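MutT/nudix family protein (Shewanella oneidensis, PDB 3GZ5) probably acts as an ADP-ribose-responsive transcriptional regulator of NAD metabolism, joining a Nudix domain to a DNA-binding winged-helix domain. Local coordinates at residues 35-40 and 131-136; 110-115 and 167-172. All coordinates share one frame; numbering follows the deposited sequence.

Interaction 1. Residues 35-40 and 131-136; sequences QQLKVL and WPLADV
Two antiparallel strands of the Nudix-domain sheet meet here, where strand 36-43 pairs with the end of strand 128-132. Val39 and Trp131 form a hydrogen-bonded pair. Val39 N donates to Trp131 O at 2.9 Å, and Trp131 N returns a nearly straight bond to Val39 O (172° at the hydrogen). Val39 O also lies at the edge of the Trp131 ring, near its plane, and that ring meets Trp53 edge-to-face. Lys38 and Pro132 follow as a non-hydrogen-bonded pair. Pro132 is also the N-cap of helix 133-136. One more backbone bond follows past this last bridge: Leu133 N, in the first turn of the helix, donates to Leu37 O at 3.0 Å. Leu37 and Leu133 lie side by side, CD1 to CD2. On the face of Val39 and Trp131 the packing is tight: Val39 CG1 sits only 3.4 Å from Val136 CG2. Chi1 of 55° points this CG1 at the helix. The extended Gln36 chain lays its amide against the proline ring, with OE1 3.4 Å from Pro132 CG. The same OE1 accepts a weak bond from Lys38 NZ, which also bonds His33 O. With an alanine here instead of Gln36, the amide beside Pro132 CB and CG would be gone, which would probably open a gap by the ring and cost Lys38 NZ its weak second acceptor. The whole is an antiparallel strand pair running straight into an N-capped helix, at one side of the Nudix alpha/beta/alpha sandwich.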
ATOM      1  N   GLN B  35      -1.093 -15.769 -24.389  1.00 62.69           N
ATOM      2  CA  GLN B  35      -1.300 -14.338 -24.212  1.00 62.89           C
ATOM      3  C   GLN B  35      -2.031 -14.253 -22.873  1.00 62.37           C
ATOM      4  O   GLN B  35      -3.227 -13.941 -22.789  1.00 63.05           O
ATOM      5  CB  GLN B  35      -2.086 -13.674 -25.357  1.00 63.42           C
ATOM      6  CG  GLN B  35      -3.250 -14.471 -25.937  1.00 65.04           C
ATOM      7  CD  GLN B  35      -2.800 -15.468 -26.991  1.00 68.00           C
ATOM      8  OE1 GLN B  35      -1.611 -15.541 -27.324  1.00 68.22           O
ATOM      9  NE2 GLN B  35      -3.753 -16.246 -27.525  1.00 67.89           N
ATOM     10  N   GLN B  36      -1.271 -14.562 -21.827  1.00 61.01           N
ATOM     11  CA  GLN B  36      -1.759 -14.623 -20.463  1.00 59.85           C
ATOM     12  C   GLN B  36      -0.759 -13.916 -19.538  1.00 58.13           C
ATOM     13  O   GLN B  36       0.353 -13.577 -19.945  1.00 57.20           O
ATOM     14  CB  GLN B  36      -1.905 -16.093 -20.050  1.00 60.26           C
ATOM     15  CG  GLN B  36      -0.628 -16.911 -20.245  1.00 61.25           C
ATOM     16  CD  GLN B  36      -0.847 -18.420 -20.231  1.00 64.41           C
ATOM     17  OE1 GLN B  36       0.072 -19.188 -20.534  1.00 65.17           O
ATOM     18  NE2 GLN B  36      -2.060 -18.853 -19.884  1.00 63.94           N
ATOM     19  N   LEU B  37      -1.178 -13.692 -18.299  1.00 56.74           N
ATOM     20  CA  LEU B  37      -0.275 -13.268 -17.243  1.00 55.23           C
ATOM     21  C   LEU B  37       0.647 -14.407 -16.883  1.00 54.19           C
ATOM     22  O   LEU B  37       0.187 -15.523 -16.687  1.00 55.02           O
ATOM     23  CB  LEU B  37      -1.067 -12.892 -16.004  1.00 54.92           C
ATOM     24  CG  LEU B  37      -1.847 -11.606 -16.127  1.00 55.59           C
ATOM     25  CD1 LEU B  37      -2.962 -11.600 -15.106  1.00 55.57           C
ATOM     26  CD2 LEU B  37      -0.898 -10.406 -15.984  1.00 54.19           C
ATOM     27  N   LYS B  38       1.940 -14.124 -16.811  1.00 53.15           N
ATOM     28  CA  LYS B  38       2.912 -15.063 -16.273  1.00 52.32           C
ATOM     29  C   LYS B  38       3.607 -14.452 -15.037  1.00 51.78           C
ATOM     30  O   LYS B  38       3.825 -13.236 -14.973  1.00 50.85           O
ATOM     31  CB  LYS B  38       3.915 -15.449 -17.357  1.00 52.62           C
ATOM     32  CG  LYS B  38       3.337 -16.400 -18.449  1.00 53.72           C
ATOM     33  CD  LYS B  38       4.214 -16.400 -19.705  1.00 55.58           C
ATOM     34  CE  LYS B  38       3.936 -17.600 -20.645  1.00 56.08           C
ATOM     35  NZ  LYS B  38       2.489 -17.823 -20.946  1.00 56.08           N
ATOM     36  N   VAL B  39       3.920 -15.299 -14.056  1.00 51.26           N
ATOM     37  CA  VAL B  39       4.589 -14.885 -12.809  1.00 51.29           C
ATOM     38  C   VAL B  39       5.949 -15.597 -12.719  1.00 51.44           C
ATOM     39  O   VAL B  39       6.049 -16.798 -13.027  1.00 51.45           O
ATOM     40  CB  VAL B  39       3.654 -15.075 -11.559  1.00 51.20           C
ATOM     41  CG1 VAL B  39       3.137 -16.494 -11.471  1.00 51.77           C
ATOM     42  CG2 VAL B  39       4.332 -14.675 -10.250  1.00 49.55           C
ATOM     43  N   LEU B  40       7.000 -14.844 -12.396  1.00 50.92           N
ATOM     44  CA  LEU B  40       8.343 -15.416 -12.281  1.00 51.42           C
ATOM     45  C   LEU B  40       8.510 -16.181 -10.973  1.00 51.79           C
ATOM     46  O   LEU B  40       8.280 -15.629  -9.903  1.00 51.80           O
ATOM     47  CB  LEU B  40       9.439 -14.352 -12.370  1.00 51.27           C
ATOM     48  CG  LEU B  40      10.844 -14.975 -12.483  1.00 52.30           C
ATOM     49  CD1 LEU B  40      11.095 -15.492 -13.904  1.00 51.50           C
ATOM     50  CD2 LEU B  40      11.925 -13.995 -12.100  1.00 52.96           C
ATOM     51  N   TRP B 131       5.924 -18.817 -15.151  1.00 59.99           N
ATOM     52  CA  TRP B 131       4.789 -19.723 -15.046  1.00 59.96           C
ATOM     53  C   TRP B 131       3.464 -19.033 -15.354  1.00 59.38           C
ATOM     54  O   TRP B 131       3.218 -17.946 -14.851  1.00 58.75           O
ATOM     55  CB  TRP B 131       4.707 -20.303 -13.642  1.00 60.91           C
ATOM     56  CG  TRP B 131       5.783 -21.282 -13.320  1.00 62.24           C
ATOM     57  CD1 TRP B 131       6.992 -21.021 -12.731  1.00 63.10           C
ATOM     58  CD2 TRP B 131       5.745 -22.691 -13.553  1.00 63.80           C
ATOM     59  NE1 TRP B 131       7.711 -22.182 -12.593  1.00 63.87           N
ATOM     60  CE2 TRP B 131       6.968 -23.224 -13.084  1.00 64.46           C
ATOM     61  CE3 TRP B 131       4.789 -23.560 -14.117  1.00 63.90           C
ATOM     62  CZ2 TRP B 131       7.268 -24.593 -13.165  1.00 64.01           C
ATOM     63  CZ3 TRP B 131       5.084 -24.916 -14.191  1.00 63.50           C
ATOM     64  CH2 TRP B 131       6.314 -25.416 -13.725  1.00 63.74           C
ATOM     65  N   PRO B 132       2.592 -19.675 -16.168  1.00 59.10           N
ATOM     66  CA  PRO B 132       1.224 -19.176 -16.327  1.00 59.07           C
ATOM     67  C   PRO B 132       0.534 -19.018 -14.973  1.00 59.01           C
ATOM     68  O   PRO B 132       0.564 -19.928 -14.136  1.00 58.87           O
ATOM     69  CB  PRO B 132       0.545 -20.272 -17.159  1.00 58.76           C
ATOM     70  CG  PRO B 132       1.646 -20.853 -17.956  1.00 58.37           C
ATOM     71  CD  PRO B 132       2.820 -20.873 -16.998  1.00 59.17           C
ATOM     72  N   LEU B 133      -0.057 -17.855 -14.747  1.00 59.44           N
ATOM     73  CA  LEU B 133      -0.692 -17.590 -13.469  1.00 60.32           C
ATOM     74  C   LEU B 133      -1.686 -18.695 -13.097  1.00 61.26           C
ATOM     75  O   LEU B 133      -1.705 -19.148 -11.951  1.00 61.51           O
ATOM     76  CB  LEU B 133      -1.368 -16.224 -13.467  1.00 59.95           C
ATOM     77  CG  LEU B 133      -2.140 -15.826 -12.211  1.00 58.97           C
ATOM     78  CD1 LEU B 133      -1.230 -15.774 -10.971  1.00 57.70           C
ATOM     79  CD2 LEU B 133      -2.787 -14.499 -12.467  1.00 58.65           C
ATOM     80  N   ALA B 134      -2.497 -19.127 -14.064  1.00 62.34           N
ATOM     81  CA  ALA B 134      -3.505 -20.171 -13.838  1.00 63.01           C
ATOM     82  C   ALA B 134      -2.875 -21.439 -13.290  1.00 63.59           C
ATOM     83  O   ALA B 134      -3.386 -22.019 -12.333  1.00 63.69           O
ATOM     84  CB  ALA B 134      -4.266 -20.465 -15.116  1.00 63.40           C
ATOM     85  N   ASP B 135      -1.757 -21.851 -13.890  1.00 64.18           N
ATOM     86  CA  ASP B 135      -0.947 -22.956 -13.377  1.00 65.16           C
ATOM     87  C   ASP B 135      -0.466 -22.741 -11.940  1.00 65.59           C
ATOM     88  O   ASP B 135      -0.550 -23.652 -11.110  1.00 65.87           O
ATOM     89  CB  ASP B 135       0.277 -23.178 -14.268  1.00 65.42           C
ATOM     90  CG  ASP B 135      -0.081 -23.739 -15.633  1.00 66.33           C
ATOM     91  OD1 ASP B 135      -1.273 -23.653 -16.025  1.00 64.73           O
ATOM     92  OD2 ASP B 135       0.852 -24.251 -16.307  1.00 67.04           O
ATOM     93  N   VAL B 136       0.060 -21.544 -11.671  1.00 65.54           N
ATOM     94  CA  VAL B 136       0.571 -21.172 -10.350  1.00 65.49           C
ATOM     95  C   VAL B 136      -0.509 -21.293  -9.268  1.00 65.86           C
ATOM     96  O   VAL B 136      -0.264 -21.834  -8.191  1.00 65.73           O
ATOM     97  CB  VAL B 136       1.189 -19.741 -10.393  1.00 65.24           C
ATOM     98  CG1 VAL B 136       1.301 -19.123  -9.003  1.00 64.75           C
ATOM     99  CG2 VAL B 136       2.529 -19.787 -11.075  1.00 64.58           C
TER

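Interaction 2. Residues 110-115 and 167-172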
ATOM      1  N   THR B 110       5.373  -5.828  -5.739  1.00 38.42           N
ATOM      2  CA  THR B 110       4.898  -6.185  -7.076  1.00 39.64           C
ATOM      3  C   THR B 110       5.818  -5.575  -8.111  1.00 38.87           C
ATOM      4  O   THR B 110       6.251  -4.427  -7.972  1.00 38.17           O
ATOM      5  CB  THR B 110       3.462  -5.670  -7.406  1.00 40.30           C
ATOM      6  OG1 THR B 110       2.557  -6.078  -6.390  1.00 42.30           O
ATOM      7  CG2 THR B 110       2.972  -6.301  -8.739  1.00 41.68           C
ATOM      8  N   ALA B 111       6.114  -6.338  -9.153  1.00 38.27           N
ATOM      9  CA  ALA B 111       6.858  -5.795 -10.254  1.00 38.70           C
ATOM     10  C   ALA B 111       6.275  -6.182 -11.614  1.00 38.73           C
ATOM     11  O   ALA B 111       5.537  -7.174 -11.739  1.00 38.75           O
ATOM     12  CB  ALA B 111       8.377  -6.185 -10.145  1.00 39.14           C
ATOM     13  N   LEU B 112       6.639  -5.400 -12.626  1.00 39.03           N
ATOM     14  CA  LEU B 112       6.248  -5.643 -14.007  1.00 39.72           C
ATOM     15  C   LEU B 112       7.427  -5.446 -14.946  1.00 40.60           C
ATOM     16  O   LEU B 112       8.203  -4.494 -14.813  1.00 40.09           O
ATOM     17  CB  LEU B 112       5.084  -4.720 -14.421  1.00 39.55           C
ATOM     18  CG  LEU B 112       3.682  -4.851 -13.791  1.00 40.24           C
ATOM     19  CD1 LEU B 112       2.688  -3.831 -14.386  1.00 38.84           C
ATOM     20  CD2 LEU B 112       3.137  -6.254 -14.025  1.00 41.80           C
ATOM     21  N   MET B 113       7.572  -6.360 -15.893  1.00 41.85           N
ATOM     22  CA  MET B 113       8.558  -6.197 -16.956  1.00 43.30           C
ATOM     23  C   MET B 113       8.079  -6.894 -18.215  1.00 44.30           C
ATOM     24  O   MET B 113       7.146  -7.682 -18.165  1.00 44.04           O
ATOM     25  CB  MET B 113       9.919  -6.747 -16.544  1.00 43.13           C
ATOM     26  CG  MET B 113      10.060  -8.283 -16.451  1.00 44.97           C
ATOM     27  SD  MET B 113      11.832  -8.670 -16.241  1.00 47.41           S
ATOM     28  CE  MET B 113      11.743 -10.345 -15.757  1.00 46.83           C
ATOM     29  N   SER B 114       8.728  -6.625 -19.342  1.00 45.70           N
ATOM     30  CA  SER B 114       8.381  -7.361 -20.552  1.00 47.81           C
ATOM     31  C   SER B 114       9.057  -8.731 -20.574  1.00 48.96           C
ATOM     32  O   SER B 114      10.190  -8.911 -20.112  1.00 48.38           O
ATOM     33  CB  SER B 114       8.734  -6.574 -21.809  1.00 47.32           C
ATOM     34  OG  SER B 114      10.056  -6.879 -22.200  1.00 48.56           O
ATOM     35  N   TYR B 115       8.343  -9.689 -21.135  1.00 51.26           N
ATOM     36  CA  TYR B 115       8.798 -11.070 -21.250  1.00 53.52           C
ATOM     37  C   TYR B 115      10.147 -11.272 -21.964  1.00 54.90           C
ATOM     38  O   TYR B 115      10.982 -12.011 -21.456  1.00 55.17           O
ATOM     39  CB  TYR B 115       7.685 -11.898 -21.900  1.00 53.22           C
ATOM     40  CG  TYR B 115       8.013 -13.345 -22.140  1.00 54.60           C
ATOM     41  CD1 TYR B 115       7.804 -14.300 -21.147  1.00 55.32           C
ATOM     42  CD2 TYR B 115       8.502 -13.773 -23.379  1.00 55.50           C
ATOM     43  CE1 TYR B 115       8.083 -15.636 -21.373  1.00 55.26           C
ATOM     44  CE2 TYR B 115       8.790 -15.112 -23.612  1.00 55.98           C
ATOM     45  CZ  TYR B 115       8.578 -16.033 -22.611  1.00 54.57           C
ATOM     46  OH  TYR B 115       8.846 -17.358 -22.850  1.00 54.53           O
ATOM     47  N   GLY B 167       0.829  -1.256 -18.790  1.00 37.43           N
ATOM     48  CA  GLY B 167       1.713  -1.135 -19.933  1.00 36.44           C
ATOM     49  C   GLY B 167       3.131  -1.627 -19.701  1.00 36.93           C
ATOM     50  O   GLY B 167       3.801  -2.050 -20.645  1.00 36.27           O
ATOM     51  N   PHE B 168       3.586  -1.593 -18.444  1.00 37.57           N
ATOM     52  CA  PHE B 168       4.941  -2.052 -18.088  1.00 38.26           C
ATOM     53  C   PHE B 168       5.197  -3.549 -18.302  1.00 39.02           C
ATOM     54  O   PHE B 168       6.346  -3.954 -18.430  1.00 39.40           O
ATOM     55  CB  PHE B 168       5.319  -1.607 -16.657  1.00 37.96           C
ATOM     56  CG  PHE B 168       5.552  -0.136 -16.538  1.00 35.94           C
ATOM     57  CD1 PHE B 168       6.664   0.450 -17.128  1.00 37.02           C
ATOM     58  CD2 PHE B 168       4.665   0.670 -15.850  1.00 35.09           C
ATOM     59  CE1 PHE B 168       6.888   1.819 -17.031  1.00 37.90           C
ATOM     60  CE2 PHE B 168       4.881   2.056 -15.737  1.00 35.59           C
ATOM     61  CZ  PHE B 168       5.981   2.624 -16.330  1.00 37.47           C
ATOM     62  N   ALA B 169       4.129  -4.351 -18.365  1.00 39.87           N
ATOM     63  CA  ALA B 169       4.219  -5.783 -18.707  1.00 40.77           C
ATOM     64  C   ALA B 169       4.462  -6.067 -20.201  1.00 41.74           C
ATOM     65  O   ALA B 169       4.682  -7.219 -20.583  1.00 41.79           O
ATOM     66  CB  ALA B 169       2.970  -6.521 -18.227  1.00 40.57           C
ATOM     67  N   LEU B 170       4.437  -5.020 -21.036  1.00 43.39           N
ATOM     68  CA  LEU B 170       4.565  -5.164 -22.505  1.00 44.44           C
ATOM     69  C   LEU B 170       5.930  -4.763 -23.022  1.00 44.95           C
ATOM     70  O   LEU B 170       6.605  -3.952 -22.405  1.00 44.92           O
ATOM     71  CB  LEU B 170       3.514  -4.303 -23.207  1.00 43.83           C
ATOM     72  CG  LEU B 170       2.099  -4.544 -22.727  1.00 43.42           C
ATOM     73  CD1 LEU B 170       1.167  -3.435 -23.266  1.00 42.42           C
ATOM     74  CD2 LEU B 170       1.695  -5.923 -23.171  1.00 40.98           C
ATOM     75  N   SER B 171       6.356  -5.310 -24.154  1.00 46.33           N
ATOM     76  CA  SER B 171       7.590  -4.782 -24.725  1.00 48.07           C
ATOM     77  C   SER B 171       7.304  -3.430 -25.365  1.00 48.65           C
ATOM     78  O   SER B 171       6.173  -3.143 -25.787  1.00 49.08           O
ATOM     79  CB  SER B 171       8.308  -5.766 -25.655  1.00 48.17           C
ATOM     80  OG  SER B 171       7.485  -6.160 -26.726  1.00 50.75           O
ATOM     81  N   GLU B 172       8.316  -2.579 -25.365  1.00 49.08           N
ATOM     82  CA  GLU B 172       8.194  -1.235 -25.882  1.00 50.00           C
ATOM     83  C   GLU B 172       8.857  -1.218 -27.264  1.00 49.17           C
ATOM     84  O   GLU B 172       9.914  -1.828 -27.429  1.00 49.68           O
ATOM     85  CB  GLU B 172       8.890  -0.269 -24.922  1.00 50.52           C
ATOM     86  CG  GLU B 172       8.069   0.951 -24.544  1.00 54.84           C
ATOM     87  CD  GLU B 172       7.282   0.799 -23.244  1.00 59.85           C
ATOM     88  OE1 GLU B 172       6.951  -0.346 -22.823  1.00 63.55           O
ATOM     89  OE2 GLU B 172       6.978   1.849 -22.640  1.00 60.96           O
TER
HETATM   90  O   HOH W   1       5.831  -8.888 -22.286  1.00 40.28           O
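Leu112, near the end of strand 104-112, meets Phe168 through their CB atoms, 3.8 Å apart. The two side chains cross at about a right angle. With chi1 at -67°, both Leu112 methyls fall on the side of 167-172, CD1 at Phe168 CB and CD2 4.2 Å from Ala169 CB. The Phe168 ring meets that of Tyr86, planes at about 20°. Met113 points away from 167-172, packs on Pro85 and Thr80, and contributes its backbone. Its carbonyl O receives a CA-H...O contact from Ala169 CA at 3.5 Å. Thr31 OG1 links the segments too, with a hydrogen bond to Met113 O and a weak one to Ala169 O. Ser114 comes next. Its CB rests 3.4 Å from Leu170 O and 4.0 Å from Ser171 CB. Its hydroxyl makes a weak cap to Ala117 N, at the start of helix 116-119. At Tyr115 a water bridges the two segments: it accepts from Tyr115 N at 2.9 Å and donates to Ala169 O at 2.6 Å. The Tyr115 ring stacks on His33. Residues 167-172, which belong to the winged-helix family region, are thus held against the end of strand 104-112 and the turn after it. The chemistry implies a junction with little direct polar pairing: apolar packing and a CA-H...O contact join the segments, while Thr31 and the water serve the backbone carbonyls between them.

How the interactions relate
Interactions 1 and 2 share the mixed Nudix sheet, and their centres lie 13 Å apart. They touch where Lys38 CD packs 4.3 Å from Tyr115 CE1. Strand 22-33 stands between them, pairing with both 36-43 and 104-112. His33 joins them further: its carbonyl binds Lys38 and its ring stacks on Tyr115. Interaction 1 stays within the Nudix domain, whereas interaction 2 ties strand 104-112 to residues of the winged-helix family region. A sodium ion bound at Ile122, Val125 and Val128 lies near both, about 8 Å from the side chain of Trp131 and about 9 Å from that of Tyr115. Neither side chain reaches the ion.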